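Local coordinates for periplasmic oligopeptide-binding protein (Burkholderia pseudomallei, PDB 3ZS6) that probably binds oligopeptides in the periplasm and hands them to an ABC transporter for uptake into the cell, at residues K274-R277 with V278-L282; N433-V436 with D437-V440. One frame throughout, in Å; residues are numbered along the deposited sequence.

Contact 1 of 2, residues K274-R277 with V278-L282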
loop_
_atom_site.group_PDB
_atom_site.type_symbol
_atom_site.label_atom_id
_atom_site.label_comp_id
_atom_site.label_asym_id
_atom_site.label_seq_id
_atom_site.Cartn_x
_atom_site.Cartn_y
_atom_site.Cartn_z
ATOM N N LYS A 274 4.320 -6.988 24.135
ATOM C CA LYS A 274 5.301 -5.941 24.382
ATOM C C LYS A 274 6.686 -6.535 24.636
ATOM O O LYS A 274 7.693 -5.836 24.551
ATOM C CB LYS A 274 4.883 -5.066 25.568
ATOM C CG LYS A 274 4.968 -5.771 26.924
ATOM C CD LYS A 274 4.684 -4.788 28.054
ATOM C CE LYS A 274 4.901 -5.425 29.423
ATOM N NZ LYS A 274 4.792 -4.420 30.519
ATOM N N ASP A 275 6.737 -7.824 24.955
ATOM C CA ASP A 275 8.016 -8.487 25.209
ATOM C C ASP A 275 8.576 -9.087 23.919
ATOM O O ASP A 275 7.992 -10.001 23.339
ATOM C CB ASP A 275 7.862 -9.570 26.291
ATOM C CG ASP A 275 9.199 -10.172 26.722
ATOM O OD1 ASP A 275 10.118 -10.277 25.880
ATOM O OD2 ASP A 275 9.330 -10.549 27.909
ATOM N N LYS A 276 9.710 -8.559 23.480
ATOM C CA LYS A 276 10.373 -9.001 22.254
ATOM C C LYS A 276 10.566 -10.521 22.190
ATOM O O LYS A 276 10.510 -11.122 21.114
ATOM C CB LYS A 276 11.717 -8.266 22.126
ATOM C CG LYS A 276 12.767 -8.915 21.237
ATOM C CD LYS A 276 14.129 -8.263 21.489
ATOM C CE LYS A 276 15.196 -8.739 20.511
ATOM N NZ LYS A 276 15.421 -10.214 20.555
ATOM N N ARG A 277 10.793 -11.145 23.341
ATOM C CA ARG A 277 10.987 -12.593 23.384
ATOM C C ARG A 277 9.726 -13.353 22.966
ATOM O O ARG A 277 9.807 -14.379 22.287
ATOM C CB ARG A 277 11.457 -13.034 24.771
ATOM C CG ARG A 277 12.866 -12.542 25.122
ATOM C CD ARG A 277 13.151 -12.708 26.612
ATOM N NE ARG A 277 12.267 -11.863 27.411
ATOM C CZ ARG A 277 12.367 -11.710 28.728
ATOM N NH1 ARG A 277 13.325 -12.351 29.396
ATOM N NH2 ARG A 277 11.511 -10.921 29.373
ATOM N N VAL A 278 8.564 -12.854 23.372
ATOM C CA VAL A 278 7.296 -13.460 22.956
ATOM C C VAL A 278 7.075 -13.291 21.447
ATOM O O VAL A 278 6.728 -14.254 20.758
ATOM C CB VAL A 278 6.088 -12.870 23.737
ATOM C CG1 VAL A 278 4.772 -13.442 23.210
ATOM C CG2 VAL A 278 6.229 -13.143 25.240
ATOM N N ARG A 279 7.295 -12.078 20.935
ATOM C CA ARG A 279 7.095 -11.805 19.501
ATOM C C ARG A 279 7.998 -12.689 18.642
ATOM O O ARG A 279 7.566 -13.271 17.642
ATOM C CB ARG A 279 7.336 -10.315 19.174
ATOM C CG ARG A 279 6.469 -9.340 19.991
ATOM C CD ARG A 279 6.439 -7.917 19.398
ATOM N NE ARG A 279 7.750 -7.269 19.413
ATOM C CZ ARG A 279 8.183 -6.456 20.376
ATOM N NH1 ARG A 279 7.406 -6.168 21.421
ATOM N NH2 ARG A 279 9.397 -5.925 20.288
ATOM N N GLU A 280 9.256 -12.785 19.053
ATOM C CA GLU A 280 10.255 -13.596 18.381
ATOM C C GLU A 280 9.867 -15.077 18.365
ATOM O O GLU A 280 9.968 -15.747 17.333
ATOM C CB GLU A 280 11.596 -13.418 19.096
ATOM C CG GLU A 280 12.766 -14.106 18.433
ATOM C CD GLU A 280 14.071 -13.845 19.171
ATOM O OE1 GLU A 280 14.054 -13.098 20.176
ATOM O OE2 GLU A 280 15.112 -14.378 18.740
ATOM N N ALA A 281 9.430 -15.588 19.512
ATOM C CA ALA A 281 8.986 -16.978 19.597
ATOM C C ALA A 281 7.864 -17.273 18.598
ATOM O O ALA A 281 7.877 -18.296 17.914
ATOM C CB ALA A 281 8.524 -17.299 21.007
ATOM N N LEU A 282 6.883 -16.379 18.528
ATOM C CA LEU A 282 5.756 -16.566 17.626
ATOM C C LEU A 282 6.234 -16.594 16.180
ATOM O O LEU A 282 5.750 -17.388 15.367
ATOM C CB LEU A 282 4.712 -15.461 17.822
ATOM C CG LEU A 282 3.976 -15.413 19.170
ATOM C CD1 LEU A 282 3.093 -14.167 19.261
ATOM C CD2 LEU A 282 3.142 -16.675 19.388
#
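R279 folds back over the first turn of helix 276-285 and lays one face of its guanidinium against K276, whose CA sits over the centre of the group, 3.7 Å above its plane. The bend at chi3 (-64°) turns the arginine's end back toward the start of the helix. There NH1 binds the carbonyl of L273 and NH2 that of D466, so a buried charge is met by backbone oxygens, a task for which a flat group with several N-H donors is well suited. The backbone of this turn is closely knit: R279 N donates to D275 O over 3.3 Å, E280 N to K276 O over 2.9 Å and A281 N to R277 O over 3.1 Å. D275 is the N-cap. Its OD1 takes the amide of R277 at 2.8 Å on the anti side, well out of the carboxylate plane, while its syn lone pair takes NE of the same R277. R277 meets the carboxylate side-on, NE to OD1 at 3.1 Å and nearly straight (176°), NH2 to OD2 at 2.7 Å; the pair of bonds would fix the carboxylate's rotation. A short acid suits this place, since it reaches an amide two residues on and its negative charge should interact well with the helix dipole. The outer side is looser. K276 and E280, one turn apart, run side by side in the same direction, and NZ of K276 reaches OE1 of E280 in a salt bridge of 3.2 Å whose hydrogen bond is weak, between long, partly exposed chains. On the inner side V278 and A281 are buried; the small methyl of A281 lets helix 327-340 come close at A334 and L338. R277 and E280 also touch that helix, at Q340 and L337, and E280 meets Y467 in a loop.

Contact 2 of 2, residues N433-V436 with D437-V440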
loop_
_atom_site.group_PDB
_atom_site.type_symbol
_atom_site.label_atom_id
_atom_site.label_comp_id
_atom_site.label_asym_id
_atom_site.label_seq_id
_atom_site.Cartn_x
_atom_site.Cartn_y
_atom_site.Cartn_z
ATOM N N ASN A 433 11.993 2.612 17.905
ATOM C CA ASN A 433 13.394 2.412 18.237
ATOM C C ASN A 433 14.227 3.564 17.694
ATOM O O ASN A 433 14.595 3.567 16.516
ATOM C CB ASN A 433 13.907 1.072 17.702
ATOM C CG ASN A 433 15.322 0.755 18.180
ATOM O OD1 ASN A 433 16.151 1.655 18.365
ATOM N ND2 ASN A 433 15.601 -0.528 18.387
ATOM N N PRO A 434 14.525 4.547 18.565
ATOM C CA PRO A 434 15.249 5.781 18.237
ATOM C C PRO A 434 16.565 5.514 17.511
ATOM O O PRO A 434 16.954 6.303 16.652
ATOM C CB PRO A 434 15.526 6.405 19.611
ATOM C CG PRO A 434 14.435 5.869 20.489
ATOM C CD PRO A 434 14.191 4.466 19.999
ATOM N N LYS A 435 17.247 4.425 17.853
ATOM C CA LYS A 435 18.474 4.071 17.148
ATOM C C LYS A 435 18.175 3.745 15.682
ATOM O O LYS A 435 18.847 4.247 14.772
ATOM C CB LYS A 435 19.187 2.907 17.830
ATOM C CG LYS A 435 20.463 2.475 17.130
ATOM C CD LYS A 435 21.449 3.632 16.994
ATOM C CE LYS A 435 22.755 3.180 16.351
ATOM N NZ LYS A 435 23.741 4.294 16.218
ATOM N N VAL A 436 17.163 2.914 15.448
ATOM C CA VAL A 436 16.739 2.653 14.079
ATOM C C VAL A 436 16.456 3.974 13.363
ATOM O O VAL A 436 16.964 4.215 12.271
ATOM C CB VAL A 436 15.488 1.744 14.009
ATOM C CG1 VAL A 436 14.920 1.742 12.598
ATOM C CG2 VAL A 436 15.826 0.327 14.465
ATOM N N ASP A 437 15.651 4.828 13.986
ATOM C CA ASP A 437 15.293 6.106 13.382
ATOM C C ASP A 437 16.527 6.965 13.085
ATOM O O ASP A 437 16.620 7.584 12.024
ATOM C CB ASP A 437 14.298 6.866 14.269
ATOM C CG ASP A 437 12.905 6.232 14.274
ATOM O OD1 ASP A 437 12.767 5.061 13.852
ATOM O OD2 ASP A 437 11.947 6.907 14.710
ATOM N N SER A 438 17.482 6.995 14.010
ATOM C CA SER A 438 18.657 7.842 13.813
ATOM C C SER A 438 19.539 7.282 12.703
ATOM O O SER A 438 20.134 8.037 11.940
ATOM C CB SER A 438 19.453 8.027 15.114
ATOM O OG SER A 438 20.453 7.038 15.258
ATOM N N LEU A 439 19.613 5.958 12.613
ATOM C CA LEU A 439 20.340 5.316 11.525
ATOM C C LEU A 439 19.733 5.678 10.169
ATOM O O LEU A 439 20.455 5.904 9.195
ATOM C CB LEU A 439 20.379 3.795 11.710
ATOM C CG LEU A 439 21.330 3.259 12.790
ATOM C CD1 LEU A 439 21.214 1.748 12.915
ATOM C CD2 LEU A 439 22.778 3.661 12.510
ATOM N N VAL A 440 18.405 5.733 10.100
ATOM C CA VAL A 440 17.738 6.101 8.851
ATOM C C VAL A 440 18.037 7.552 8.468
ATOM O O VAL A 440 18.361 7.847 7.317
ATOM C CB VAL A 440 16.220 5.913 8.938
ATOM C CG1 VAL A 440 15.534 6.585 7.737
ATOM C CG2 VAL A 440 15.871 4.426 9.020
HETATM O O HOH W 1 11.723 2.886 15.090
#
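The start of helix 434-443 is built from successive i to i+4 bonds, D437 N to N433 O (3.0 Å), S438 N to P434 O (2.8 Å), L439 N to K435 O (2.9 Å) and V440 N to V436 O (3.0 Å). K435 O has a second donor in S438 OG, which donates to K435 O at 3.3 Å, tilted 20° from the carbonyl plane; a serine can spend its hydroxyl in this way on its own helix. Across the same turn the lysine chain of K435, bent at chi2 (57°), passes over L439, CE lying 3.8 Å from CG, so that its aliphatic part packs on the leucine while the amine ends on the exposed outer side of the helix, beside CD2 of L439. N433 is the N-cap: its OD1 accepts weakly from the amides of K435 and V436, and ND2 binds D466 and the hydroxyl of Y431. Asparagine suits the place because one amide group can accept from the helix and donate away from it. P434, at the first position of the helix, needs no amide hydrogen there, and its ring fits the backbone angles of a helix start. D437 has CG beside its own backbone N (chi1 -71°), which directs the carboxylate back toward the cap; a water lies 2.7 Å from D437 OD1, placed to donate to it, and accepts from N433 N, while OD2 takes the amide of C422, a cysteine disulfide-bonded to C432. Branched V436 and V440 fill buried positions, V436 against L462 and A463 of helix 449-464, V440 against M414 and F417 of helix 414-417.

How the contacts relate
Contacts 1 and 2 come in series along the chain, the first opening helix 276-285 and the second opening helix 434-443; their centres are 20 Å apart and their nearest atoms about 8 Å, without touching. Both lie on the same side of the chain's centre, well out from it. What joins them is the loop residue D466, just beyond helix 449-464: its backbone oxygen binds R279 of contact 1, and its carboxylate binds N433 of contact 2. Two helix starts far apart in sequence are thus tied to one short loop, which leads into strand 470-480 of the mixed seven-stranded sheet.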